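Local coordinates for SusD superfamily protein (Bacteroides thetaiotaomicron, PDB 3MCX) that is of unknown function but, as a SusD-family outer-membrane protein, probably takes part in glycan binding at the cell surface, and binds zinc ions in the crystal, at residues Y72-L77 and I431-S436; A203-L208 and Y222-D227; L208-L213 and L356-L361; A444-K449 and D454-L459. All blocks are in the same frame, centred on the assembly; numbering follows the deposited sequence.

Contact 1 of 4, residues Y72-L77 and I431-S436; sequences YEYNVL and IERKGS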
loop_
_atom_site.group_PDB
_atom_site.type_symbol
_atom_site.label_atom_id
_atom_site.label_comp_id
_atom_site.label_asym_id
_atom_site.label_seq_id
_atom_site.Cartn_x
_atom_site.Cartn_y
_atom_site.Cartn_z
ATOM N N TYR A 72 -11.372 1.534 10.239
ATOM C CA TYR A 72 -12.110 0.261 10.201
ATOM C C TYR A 72 -13.608 0.454 10.326
ATOM O O TYR A 72 -14.384 -0.247 9.662
ATOM C CB TYR A 72 -11.565 -0.603 11.330
ATOM C CG TYR A 72 -12.325 -1.872 11.659
ATOM C CD1 TYR A 72 -12.362 -2.949 10.778
ATOM C CD2 TYR A 72 -12.976 -1.996 12.856
ATOM C CE1 TYR A 72 -13.045 -4.105 11.119
ATOM C CE2 TYR A 72 -13.633 -3.157 13.213
ATOM C CZ TYR A 72 -13.667 -4.202 12.345
ATOM O OH TYR A 72 -14.322 -5.364 12.712
ATOM N N GLU A 73 -14.032 1.371 11.196
ATOM C CA GLU A 73 -15.438 1.660 11.471
ATOM C C GLU A 73 -16.055 2.685 10.503
ATOM O O GLU A 73 -17.233 3.002 10.625
ATOM C CB GLU A 73 -15.580 2.185 12.906
ATOM C CG GLU A 73 -15.178 1.131 13.934
ATOM C CD GLU A 73 -14.983 1.674 15.335
ATOM O OE1 GLU A 73 -15.178 2.877 15.594
ATOM O OE2 GLU A 73 -14.610 0.835 16.213
ATOM N N TYR A 74 -15.251 3.235 9.586
ATOM C CA TYR A 74 -15.770 4.228 8.617
ATOM C C TYR A 74 -16.451 5.391 9.297
ATOM O O TYR A 74 -17.459 5.930 8.842
ATOM C CB TYR A 74 -16.680 3.535 7.584
ATOM C CG TYR A 74 -15.912 2.747 6.531
ATOM C CD1 TYR A 74 -15.378 1.496 6.800
ATOM C CD2 TYR A 74 -15.797 3.240 5.247
ATOM C CE1 TYR A 74 -14.680 0.799 5.836
ATOM C CE2 TYR A 74 -15.129 2.548 4.287
ATOM C CZ TYR A 74 -14.572 1.310 4.569
ATOM O OH TYR A 74 -13.880 0.615 3.594
ATOM N N ASN A 75 -15.875 5.845 10.406
ATOM C CA ASN A 75 -16.437 6.965 11.142
ATOM C C ASN A 75 -15.431 8.105 11.429
ATOM O O ASN A 75 -15.770 9.068 12.110
ATOM C CB ASN A 75 -17.134 6.502 12.423
ATOM C CG ASN A 75 -16.209 5.819 13.386
ATOM O OD1 ASN A 75 -15.000 5.996 13.303
ATOM N ND2 ASN A 75 -16.766 5.007 14.278
ATOM N N VAL A 76 -14.245 7.988 10.872
ATOM C CA VAL A 76 -13.192 8.984 11.074
ATOM C C VAL A 76 -13.651 10.387 10.646
ATOM O O VAL A 76 -14.307 10.561 9.613
ATOM C CB VAL A 76 -11.891 8.550 10.356
ATOM C CG1 VAL A 76 -12.066 8.486 8.812
ATOM C CG2 VAL A 76 -10.737 9.454 10.746
ATOM N N LEU A 77 -13.335 11.387 11.464
ATOM C CA LEU A 77 -13.735 12.772 11.281
ATOM C C LEU A 77 -12.607 13.627 10.711
ATOM O O LEU A 77 -11.423 13.318 10.827
ATOM C CB LEU A 77 -14.146 13.372 12.610
ATOM C CG LEU A 77 -15.254 12.653 13.372
ATOM C CD1 LEU A 77 -15.507 13.360 14.719
ATOM C CD2 LEU A 77 -16.535 12.550 12.551
ATOM N N ILE A 431 -17.897 -4.460 0.178
ATOM C CA ILE A 431 -17.033 -5.019 1.233
ATOM C C ILE A 431 -17.947 -5.418 2.368
ATOM O O ILE A 431 -18.665 -4.566 2.892
ATOM C CB ILE A 431 -16.070 -3.957 1.705
ATOM C CG1 ILE A 431 -15.064 -3.628 0.605
ATOM C CG2 ILE A 431 -15.350 -4.457 2.974
ATOM C CD1 ILE A 431 -14.411 -2.275 0.820
ATOM N N GLU A 432 -17.984 -6.708 2.729
ATOM C CA GLU A 432 -18.851 -7.184 3.814
ATOM C C GLU A 432 -17.978 -7.801 4.904
ATOM O O GLU A 432 -17.176 -8.701 4.643
ATOM C CB GLU A 432 -19.888 -8.214 3.335
ATOM C CG GLU A 432 -20.997 -7.641 2.435
ATOM C CD GLU A 432 -22.052 -8.682 2.063
ATOM O OE1 GLU A 432 -21.742 -9.630 1.299
ATOM O OE2 GLU A 432 -23.169 -8.582 2.593
ATOM N N ARG A 433 -18.139 -7.302 6.117
ATOM C CA ARG A 433 -17.460 -7.834 7.294
ATOM C C ARG A 433 -18.408 -8.844 7.947
ATOM O O ARG A 433 -19.280 -8.462 8.725
ATOM C CB ARG A 433 -17.142 -6.677 8.241
ATOM C CG ARG A 433 -16.030 -5.775 7.829
ATOM C CD ARG A 433 -16.389 -4.667 6.785
ATOM N NE ARG A 433 -15.219 -3.827 6.697
ATOM C CZ ARG A 433 -14.916 -2.833 7.527
ATOM N NH1 ARG A 433 -15.822 -2.289 8.326
ATOM N NH2 ARG A 433 -13.711 -2.341 7.481
ATOM N N LYS A 434 -18.245 -10.129 7.613
ATOM C CA LYS A 434 -19.188 -11.166 8.011
ATOM C C LYS A 434 -18.717 -12.033 9.180
ATOM O O LYS A 434 -19.529 -12.647 9.865
ATOM C CB LYS A 434 -19.529 -12.100 6.841
ATOM C CG LYS A 434 -20.343 -11.418 5.733
ATOM C CD LYS A 434 -21.044 -12.466 4.896
ATOM C CE LYS A 434 -21.098 -12.089 3.436
ATOM N NZ LYS A 434 -21.408 -13.312 2.557
ATOM N N GLY A 435 -17.411 -12.021 9.404
ATOM C CA GLY A 435 -16.797 -12.853 10.415
ATOM C C GLY A 435 -17.300 -12.584 11.813
ATOM O O GLY A 435 -17.614 -11.447 12.168
ATOM N N SER A 436 -17.348 -13.627 12.634
ATOM C CA SER A 436 -18.020 -13.571 13.927
ATOM C C SER A 436 -17.324 -12.733 14.999
ATOM O O SER A 436 -17.966 -12.443 16.026
ATOM C CB SER A 436 -18.295 -14.981 14.473
ATOM O OG SER A 436 -17.097 -15.609 14.838
#
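Arg433 reaches from just past strand 431-432 to the backbone carbonyl of Tyr72, passing between two tyrosine rings. CG sits beside the backbone N (chi1 -74°), the chain bends at chi2, and from there CD and NE run out extended toward the end of helix 69-72. On the way the side chain packs on Leu442 of helix 441-444 and Ile450 of strand 449-450. CZ lies 4.0 Å from CE1 of Tyr74. The end of the guanidinium grips one oxygen with both terminal nitrogens: NH1 gives a bond of 2.8 Å to Tyr72 O, close to the line of the carbonyl, while NH2 gives one of 3.1 Å to Tyr72 O, more bent and on a lone pair. This pair aims the guanidinium at Tyr72 O; the bonds of NE to Ala53 O and of NH1 to Ala447 O fix its rotation.

The two rings lie over opposite faces of the guanidinium. Tyr72 approaches by CD1, 3.6 Å from Arg433 NH2, its ring 41° from the guanidinium plane. Tyr74 stands almost upright to that plane and offers its edge, with CE1 3.7 Å from Arg433 NH2. The ring hydroxyls are engaged beyond the contact, Tyr72 OH by His438 and Tyr74 OH by Arg52 O. Tyr74 OH also brushes Ile431 CD1 at 4.0 Å.

A positive group at the carbonyl end of a short helix would probably be favoured by the helix dipole. That helix stops in a Schellman motif, with Tyr74 as its positive-phi residue.

Contact 2 of 4, residues A203-L208 and Y222-D227; sequences AAQALL and YDAATD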
loop_
_atom_site.group_PDB
_atom_site.type_symbol
_atom_site.label_atom_id
_atom_site.label_comp_id
_atom_site.label_asym_id
_atom_site.label_seq_id
_atom_site.Cartn_x
_atom_site.Cartn_y
_atom_site.Cartn_z
ATOM N N ALA A 203 10.928 -1.115 -10.045
ATOM C CA ALA A 203 9.988 -0.636 -9.043
ATOM C C ALA A 203 8.979 0.338 -9.662
ATOM O O ALA A 203 7.786 0.303 -9.366
ATOM C CB ALA A 203 10.732 0.071 -7.903
ATOM N N ALA A 204 9.483 1.264 -10.463
ATOM C CA ALA A 204 8.616 2.258 -11.078
ATOM C C ALA A 204 7.592 1.648 -12.054
ATOM O O ALA A 204 6.422 2.028 -12.045
ATOM C CB ALA A 204 9.447 3.381 -11.771
ATOM N N GLN A 205 8.008 0.690 -12.864
ATOM C CA GLN A 205 7.054 0.010 -13.738
ATOM C C GLN A 205 6.067 -0.809 -12.910
ATOM O O GLN A 205 4.889 -0.845 -13.255
ATOM C CB GLN A 205 7.778 -0.879 -14.762
ATOM C CG GLN A 205 8.335 -0.145 -15.959
ATOM C CD GLN A 205 7.225 0.253 -16.941
ATOM O OE1 GLN A 205 6.389 1.094 -16.635
ATOM N NE2 GLN A 205 7.205 -0.378 -18.100
ATOM N N ALA A 206 6.527 -1.443 -11.834
ATOM C CA ALA A 206 5.642 -2.187 -10.931
ATOM C C ALA A 206 4.594 -1.245 -10.345
ATOM O O ALA A 206 3.394 -1.540 -10.358
ATOM C CB ALA A 206 6.457 -2.858 -9.798
ATOM N N LEU A 207 5.032 -0.087 -9.864
ATOM C CA LEU A 207 4.080 0.878 -9.307
ATOM C C LEU A 207 3.119 1.397 -10.381
ATOM O O LEU A 207 1.908 1.554 -10.124
ATOM C CB LEU A 207 4.805 2.063 -8.665
ATOM C CG LEU A 207 5.572 1.716 -7.389
ATOM C CD1 LEU A 207 6.522 2.895 -7.041
ATOM C CD2 LEU A 207 4.590 1.325 -6.231
ATOM N N LEU A 208 3.620 1.635 -11.591
ATOM C CA LEU A 208 2.733 2.009 -12.683
ATOM C C LEU A 208 1.682 0.930 -12.959
ATOM O O LEU A 208 0.540 1.257 -13.273
ATOM C CB LEU A 208 3.526 2.346 -13.950
ATOM C CG LEU A 208 4.026 3.798 -14.034
ATOM C CD1 LEU A 208 5.154 3.904 -15.115
ATOM C CD2 LEU A 208 2.861 4.743 -14.355
ATOM N N TYR A 222 -1.149 -4.013 -17.937
ATOM C CA TYR A 222 -0.563 -5.262 -18.428
ATOM C C TYR A 222 0.823 -5.043 -19.017
ATOM O O TYR A 222 1.743 -5.839 -18.780
ATOM C CB TYR A 222 -1.480 -5.931 -19.477
ATOM C CG TYR A 222 -1.173 -7.390 -19.736
ATOM C CD1 TYR A 222 -1.649 -8.375 -18.866
ATOM C CD2 TYR A 222 -0.419 -7.788 -20.818
ATOM C CE1 TYR A 222 -1.374 -9.708 -19.073
ATOM C CE2 TYR A 222 -0.154 -9.139 -21.050
ATOM C CZ TYR A 222 -0.624 -10.082 -20.142
ATOM O OH TYR A 222 -0.369 -11.425 -20.346
ATOM N N ASP A 223 0.960 -3.999 -19.826
ATOM C CA ASP A 223 2.261 -3.694 -20.419
ATOM C C ASP A 223 3.322 -3.406 -19.344
ATOM O O ASP A 223 4.438 -3.943 -19.423
ATOM C CB ASP A 223 2.143 -2.561 -21.447
ATOM C CG ASP A 223 1.365 -2.982 -22.697
ATOM O OD1 ASP A 223 1.241 -4.177 -22.965
ATOM O OD2 ASP A 223 0.835 -2.089 -23.359
ATOM N N ALA A 224 2.978 -2.607 -18.339
ATOM C CA ALA A 224 3.932 -2.295 -17.276
ATOM C C ALA A 224 4.291 -3.532 -16.481
ATOM O O ALA A 224 5.474 -3.773 -16.190
ATOM C CB ALA A 224 3.402 -1.199 -16.354
ATOM N N ALA A 225 3.277 -4.314 -16.078
ATOM C CA ALA A 225 3.523 -5.502 -15.253
ATOM C C ALA A 225 4.354 -6.507 -16.035
ATOM O O ALA A 225 5.305 -7.057 -15.512
ATOM C CB ALA A 225 2.197 -6.129 -14.776
ATOM N N THR A 226 4.014 -6.754 -17.298
ATOM C CA THR A 226 4.769 -7.753 -18.079
ATOM C C THR A 226 6.178 -7.303 -18.430
ATOM O O THR A 226 7.065 -8.139 -18.611
ATOM C CB THR A 226 4.010 -8.264 -19.332
ATOM O OG1 THR A 226 3.657 -7.174 -20.183
ATOM C CG2 THR A 226 2.759 -9.063 -18.941
ATOM N N ASP A 227 6.407 -6.001 -18.533
ATOM C CA ASP A 227 7.775 -5.512 -18.666
ATOM C C ASP A 227 8.598 -6.021 -17.479
ATOM O O ASP A 227 9.649 -6.641 -17.691
ATOM C CB ASP A 227 7.786 -3.988 -18.733
ATOM C CG ASP A 227 9.158 -3.385 -19.026
ATOM O OD1 ASP A 227 10.105 -4.080 -19.423
ATOM O OD2 ASP A 227 9.257 -2.157 -18.872
#
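The amide of Gln205 meets the carboxylate of Asp227 with the two planes 72° apart. At the amide edge NE2 points its N-H almost straight (173°) at Asp227 OD2, 2.8 Å away and in the amide plane. OD2 receives it on the anti lone pair, turned away from OD1, and is also bonded to Tyr201 OH; OD1 is held by Asn231. On the other side of the amide group, Gln205 OE1 lies 3.8 Å from CB of Ala224.

Gln205 gets there by bending at chi2: CG sits beside the backbone N, and the bend turns the amide across to Asp227, with NE2 leading. The two segments belong to helices 201-214 and 218-231, which form an antiparallel hairpin joined by a short loop, in keeping with the TPR-like helical character of the SusD family. Their axes come within 7.8 Å at an angle of 147°. The small side chain of Ala224 is consistent with this closeness, its CB being 3.5 Å from Gln205 O and 4.3 Å from Leu208 CB.

Were Gln205 cut back to an alanine, Asp227 OD2 would be likely to lose one of its bonds, and a gap to open beside the Ala224 methyl. Behind this seam, Ala206 and Ala225 face helix 356-370 through Val359, while Leu207 and Leu208 lean on Met183 of helix 172-186. Asp227 also packs against Trp202, three residues before Gln205.

Contact 3 of 4, residues L208-L213 and L356-L361; sequences LSRVYL and LSEVYL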
loop_
_atom_site.group_PDB
_atom_site.type_symbol
_atom_site.label_atom_id
_atom_site.label_comp_id
_atom_site.label_asym_id
_atom_site.label_seq_id
_atom_site.Cartn_x
_atom_site.Cartn_y
_atom_site.Cartn_z
ATOM N N LEU A 208 3.620 1.635 -11.591
ATOM C CA LEU A 208 2.733 2.009 -12.683
ATOM C C LEU A 208 1.682 0.930 -12.959
ATOM O O LEU A 208 0.540 1.257 -13.273
ATOM C CB LEU A 208 3.526 2.346 -13.950
ATOM C CG LEU A 208 4.026 3.798 -14.034
ATOM C CD1 LEU A 208 5.154 3.904 -15.115
ATOM C CD2 LEU A 208 2.861 4.743 -14.355
ATOM N N SER A 209 2.033 -0.349 -12.824
ATOM C CA SER A 209 1.011 -1.400 -13.007
ATOM C C SER A 209 -0.110 -1.270 -11.988
ATOM O O SER A 209 -1.286 -1.472 -12.331
ATOM C CB SER A 209 1.588 -2.827 -13.053
ATOM O OG SER A 209 1.962 -3.311 -11.775
ATOM N N ARG A 210 0.230 -0.925 -10.748
ATOM C CA ARG A 210 -0.756 -0.689 -9.720
ATOM C C ARG A 210 -1.605 0.516 -10.050
ATOM O O ARG A 210 -2.811 0.480 -9.896
ATOM C CB ARG A 210 -0.035 -0.506 -8.381
ATOM C CG ARG A 210 -0.968 -0.212 -7.198
ATOM C CD ARG A 210 -0.215 0.175 -5.953
ATOM N NE ARG A 210 0.572 -0.911 -5.388
ATOM C CZ ARG A 210 1.435 -0.770 -4.382
ATOM N NH1 ARG A 210 1.673 0.417 -3.861
ATOM N NH2 ARG A 210 2.055 -1.824 -3.891
ATOM N N VAL A 211 -0.952 1.620 -10.431
ATOM C CA VAL A 211 -1.689 2.834 -10.766
ATOM C C VAL A 211 -2.679 2.617 -11.924
ATOM O O VAL A 211 -3.879 2.933 -11.822
ATOM C CB VAL A 211 -0.709 4.021 -11.042
ATOM C CG1 VAL A 211 -1.438 5.240 -11.572
ATOM C CG2 VAL A 211 0.096 4.328 -9.791
ATOM N N TYR A 212 -2.169 2.103 -13.038
ATOM C CA TYR A 212 -3.013 1.865 -14.216
ATOM C C TYR A 212 -4.164 0.904 -13.901
ATOM O O TYR A 212 -5.293 1.087 -14.358
ATOM C CB TYR A 212 -2.159 1.309 -15.336
ATOM C CG TYR A 212 -1.303 2.301 -16.104
ATOM C CD1 TYR A 212 -1.829 3.495 -16.598
ATOM C CD2 TYR A 212 0.046 2.012 -16.375
ATOM C CE1 TYR A 212 -1.036 4.376 -17.351
ATOM C CE2 TYR A 212 0.828 2.880 -17.132
ATOM C CZ TYR A 212 0.298 4.058 -17.604
ATOM O OH TYR A 212 1.088 4.911 -18.363
ATOM N N LEU A 213 -3.895 -0.141 -13.131
ATOM C CA LEU A 213 -4.934 -1.125 -12.795
ATOM C C LEU A 213 -6.100 -0.414 -12.083
ATOM O O LEU A 213 -7.265 -0.660 -12.385
ATOM C CB LEU A 213 -4.356 -2.267 -11.920
ATOM C CG LEU A 213 -5.297 -3.432 -11.594
ATOM C CD1 LEU A 213 -5.873 -4.167 -12.823
ATOM C CD2 LEU A 213 -4.567 -4.395 -10.646
ATOM N N LEU A 356 7.168 -8.642 -6.291
ATOM C CA LEU A 356 6.897 -9.298 -7.548
ATOM C C LEU A 356 5.544 -10.027 -7.558
ATOM O O LEU A 356 4.903 -10.066 -8.600
ATOM C CB LEU A 356 8.048 -10.243 -7.877
ATOM C CG LEU A 356 8.164 -10.774 -9.298
ATOM C CD1 LEU A 356 8.262 -9.622 -10.327
ATOM C CD2 LEU A 356 9.319 -11.771 -9.444
ATOM N N SER A 357 5.127 -10.661 -6.455
ATOM C CA SER A 357 3.832 -11.372 -6.481
ATOM C C SER A 357 2.689 -10.423 -6.886
ATOM O O SER A 357 1.772 -10.837 -7.627
ATOM C CB SER A 357 3.473 -12.018 -5.137
ATOM O OG SER A 357 4.225 -13.190 -4.884
ATOM N N GLU A 358 2.734 -9.169 -6.418
ATOM C CA GLU A 358 1.667 -8.225 -6.766
ATOM C C GLU A 358 1.685 -7.969 -8.263
ATOM O O GLU A 358 0.632 -7.826 -8.883
ATOM C CB GLU A 358 1.773 -6.897 -6.010
ATOM C CG GLU A 358 0.700 -5.921 -6.431
ATOM C CD GLU A 358 0.819 -4.550 -5.809
ATOM O OE1 GLU A 358 1.484 -4.432 -4.774
ATOM O OE2 GLU A 358 0.267 -3.584 -6.371
ATOM N N VAL A 359 2.881 -7.888 -8.821
ATOM C CA VAL A 359 3.044 -7.590 -10.244
ATOM C C VAL A 359 2.431 -8.720 -11.088
ATOM O O VAL A 359 1.724 -8.462 -12.054
ATOM C CB VAL A 359 4.531 -7.340 -10.620
ATOM C CG1 VAL A 359 4.673 -7.146 -12.116
ATOM C CG2 VAL A 359 5.093 -6.132 -9.862
ATOM N N TYR A 360 2.697 -9.974 -10.726
ATOM C CA TYR A 360 2.080 -11.112 -11.414
ATOM C C TYR A 360 0.548 -11.064 -11.292
ATOM O O TYR A 360 -0.149 -11.333 -12.267
ATOM C CB TYR A 360 2.625 -12.448 -10.869
ATOM C CG TYR A 360 3.932 -12.922 -11.463
ATOM C CD1 TYR A 360 5.142 -12.285 -11.190
ATOM C CD2 TYR A 360 3.947 -14.011 -12.316
ATOM C CE1 TYR A 360 6.320 -12.739 -11.754
ATOM C CE2 TYR A 360 5.117 -14.484 -12.878
ATOM C CZ TYR A 360 6.306 -13.829 -12.615
ATOM O OH TYR A 360 7.465 -14.326 -13.225
ATOM N N LEU A 361 0.045 -10.750 -10.109
ATOM C CA LEU A 361 -1.402 -10.672 -9.867
ATOM C C LEU A 361 -2.048 -9.515 -10.647
ATOM O O LEU A 361 -3.127 -9.671 -11.209
ATOM C CB LEU A 361 -1.698 -10.633 -8.356
ATOM C CG LEU A 361 -1.395 -11.958 -7.642
ATOM C CD1 LEU A 361 -1.203 -11.708 -6.141
ATOM C CD2 LEU A 361 -2.463 -13.060 -7.990
#
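Arg210 and Glu358 run across each other at about a right angle, yet their flat ends lie nearly in one plane, 8° apart. The guanidinium turns its NE side to the carboxylate and makes a side-on, two-pronged salt bridge. NE binds Glu358 OE2 at 2.9 Å and NH2 binds Glu358 OE1 at 2.8 Å, both almost straight and both on syn lone pairs. Each oxygen thus has its own N-H, and neither flat group can turn without breaking a bond.

Both side chains leave their helices with CG opposite the backbone N. Glu358 stays extended beyond CG, whereas in Arg210 the chi3 bend (-67°) turns NE and NH2 to the carboxylate, while CB and CG pass Glu358 OE2, each 3.7 Å from it. The bridge ties helix 201-214 to the first turn of helix 356-370 in the buried helical core of this SusD-family protein. Glu358 stands near the amino end of its helix, which probably favours its negative charge.

If Arg210 gave way to a leucine, the buried carboxylate of Glu358 would probably lack its charge mate, and Ile353 O the N-H that NH2 gives it. Glu419 makes a long, weak ion pair with NH1. Further along the interface Ser209 OG bonds to Asn362 of helix 356-370, and Ser209 itself rests on Ala225 of helix 218-231.

Contact 4 of 4, residues A444-K449 and D454-L459; sequences ASNAQK and DLRIAL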
loop_
_atom_site.group_PDB
_atom_site.type_symbol
_atom_site.label_atom_id
_atom_site.label_comp_id
_atom_site.label_asym_id
_atom_site.label_seq_id
_atom_site.Cartn_x
_atom_site.Cartn_y
_atom_site.Cartn_z
ATOM N N ALA A 444 -23.217 0.012 15.006
ATOM C CA ALA A 444 -23.551 1.414 15.315
ATOM C C ALA A 444 -23.031 2.368 14.236
ATOM O O ALA A 444 -23.663 3.384 13.917
ATOM C CB ALA A 444 -22.953 1.813 16.685
ATOM N N SER A 445 -21.902 2.035 13.629
ATOM C CA SER A 445 -21.310 2.908 12.602
ATOM C C SER A 445 -21.761 2.564 11.178
ATOM O O SER A 445 -21.282 3.143 10.209
ATOM C CB SER A 445 -19.780 2.875 12.683
ATOM O OG SER A 445 -19.309 3.376 13.923
ATOM N N ASN A 446 -22.660 1.597 11.043
ATOM C CA ASN A 446 -23.153 1.197 9.707
ATOM C C ASN A 446 -22.018 0.831 8.768
ATOM O O ASN A 446 -21.930 1.286 7.627
ATOM C CB ASN A 446 -24.082 2.265 9.100
ATOM C CG ASN A 446 -24.663 1.836 7.749
ATOM O OD1 ASN A 446 -24.940 0.645 7.517
ATOM N ND2 ASN A 446 -24.819 2.809 6.831
ATOM N N ALA A 447 -21.118 -0.012 9.245
ATOM C CA ALA A 447 -19.962 -0.388 8.474
ATOM C C ALA A 447 -19.787 -1.897 8.404
ATOM O O ALA A 447 -18.677 -2.401 8.204
ATOM C CB ALA A 447 -18.663 0.312 9.030
ATOM N N GLN A 448 -20.885 -2.629 8.490
ATOM C CA GLN A 448 -20.839 -4.064 8.204
ATOM C C GLN A 448 -20.746 -4.316 6.680
ATOM O O GLN A 448 -20.200 -5.320 6.235
ATOM C CB GLN A 448 -22.053 -4.771 8.781
ATOM C CG GLN A 448 -22.067 -4.772 10.306
ATOM C CD GLN A 448 -23.209 -5.593 10.835
ATOM O OE1 GLN A 448 -24.361 -5.147 10.829
ATOM N NE2 GLN A 448 -22.916 -6.806 11.263
ATOM N N LYS A 449 -21.332 -3.412 5.904
ATOM C CA LYS A 449 -21.291 -3.472 4.429
ATOM C C LYS A 449 -20.933 -2.094 3.927
ATOM O O LYS A 449 -21.573 -1.109 4.325
ATOM C CB LYS A 449 -22.633 -3.912 3.819
ATOM C CG LYS A 449 -22.554 -3.991 2.245
ATOM C CD LYS A 449 -23.847 -4.266 1.540
ATOM C CE LYS A 449 -24.771 -3.037 1.530
ATOM N NZ LYS A 449 -25.802 -2.991 0.466
ATOM N N ASP A 454 -19.940 4.179 -1.674
ATOM C CA ASP A 454 -20.260 4.801 -0.385
ATOM C C ASP A 454 -19.421 6.091 -0.217
ATOM O O ASP A 454 -18.224 6.069 -0.385
ATOM C CB ASP A 454 -19.973 3.801 0.738
ATOM C CG ASP A 454 -20.573 4.211 2.076
ATOM O OD1 ASP A 454 -20.165 5.290 2.594
ATOM O OD2 ASP A 454 -21.405 3.450 2.650
ATOM N N LEU A 455 -20.104 7.181 0.136
ATOM C CA LEU A 455 -19.421 8.475 0.306
ATOM C C LEU A 455 -18.293 8.348 1.302
ATOM O O LEU A 455 -17.317 9.097 1.184
ATOM C CB LEU A 455 -20.376 9.592 0.715
ATOM C CG LEU A 455 -21.550 9.871 -0.197
ATOM C CD1 LEU A 455 -22.427 10.953 0.392
ATOM C CD2 LEU A 455 -21.014 10.209 -1.564
ATOM N N ARG A 456 -18.402 7.441 2.281
ATOM C CA ARG A 456 -17.369 7.341 3.314
ATOM C C ARG A 456 -16.046 6.726 2.843
ATOM O O ARG A 456 -15.058 6.743 3.587
ATOM C CB ARG A 456 -17.918 6.583 4.532
ATOM C CG ARG A 456 -19.116 7.247 5.159
ATOM C CD ARG A 456 -19.819 6.350 6.158
ATOM N NE ARG A 456 -20.321 5.158 5.507
ATOM C CZ ARG A 456 -20.777 4.103 6.158
ATOM N NH1 ARG A 456 -20.792 4.103 7.495
ATOM N NH2 ARG A 456 -21.250 3.052 5.479
ATOM N N ILE A 457 -16.000 6.182 1.624
ATOM C CA ILE A 457 -14.750 5.693 1.072
ATOM C C ILE A 457 -13.725 6.803 0.963
ATOM O O ILE A 457 -12.548 6.558 1.212
ATOM C CB ILE A 457 -14.924 5.032 -0.304
ATOM C CG1 ILE A 457 -15.483 3.613 -0.130
ATOM C CG2 ILE A 457 -13.597 5.045 -1.110
ATOM C CD1 ILE A 457 -16.334 3.188 -1.306
ATOM N N ALA A 458 -14.151 8.008 0.553
ATOM C CA ALA A 458 -13.271 9.166 0.499
ATOM C C ALA A 458 -13.163 9.734 1.915
ATOM O O ALA A 458 -14.158 10.210 2.478
ATOM C CB ALA A 458 -13.794 10.196 -0.487
ATOM N N LEU A 459 -11.948 9.675 2.444
ATOM C CA LEU A 459 -11.695 10.229 3.778
ATOM C C LEU A 459 -11.984 11.704 3.791
ATOM O O LEU A 459 -11.837 12.385 2.781
ATOM C CB LEU A 459 -10.248 9.988 4.198
ATOM C CG LEU A 459 -9.852 8.533 4.444
ATOM C CD1 LEU A 459 -8.393 8.474 4.816
ATOM C CD2 LEU A 459 -10.682 7.928 5.560
#
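Arg456 pushes its guanidinium edge-on into the turn formed by Ser445, Asn446 and Ala447, and this is where the contact is tight. NH2 sits 2.9 Å from Asn446 O, nearly on the line of that carbonyl. NH1 reaches the same Asn446 O at 3.0 Å, but from above the carbonyl plane, and also makes a weak bond to Ser445 O. The other side of the guanidinium is held from within its own segment by Asp454: NE lies 2.9 Å from Asp454 OD1 and NH2 2.9 Å from Asp454 OD2, a side-on salt bridge. OD1 also takes the backbone N of Arg456 at 2.8 Å, which closes an Asx turn. Asp454 thus acts as a second shell, fixing the group that grips the carbonyls, and the bend at chi3 (-62°) brings NE and NH2 round to it.

The solvent side is looser. Asn446, the positive-phi residue of a Schellman motif ending helix 441-444, is exposed; its ND2 comes to 3.8 Å from Arg456 NH2, the two side chains crossing at about a right angle and the amide turned 24° from the guanidinium plane. Lys449 lends a little cover by its backbone, while its amine makes a salt bridge with Glu451.

Strand 449-450 begins at the last residue of segment 444-449 and pairs antiparallel with strand 431-432. Arg456 lies in the short 3-10 segment 455-457, after which Leu459 packs on helix 115-140 and on Val76 in the loop before helix 81-106.

The contacts fall into two pairs. Contacts 1 and 4 have centres about 7 Å apart and touch directly: Arg433 N is 2.9 Å from Gln448 O, so the turn held by Arg456 also receives the other arginine. Contacts 2 and 3 share Leu208 and helix 201-214, with centres about 6 Å apart and Ala224 CB 3.9 Å from Ser209 N. Contacts 1 and 2 lie on opposite sides of the chain's centre, their centres about 32 Å apart. Contacts 1, 3 and 4 are away from the zinc sites; Leu208 of contact 2 is about 11 Å, between side chains, from Glu177, a zinc-binding residue whose ion is not bound to this chain in the model.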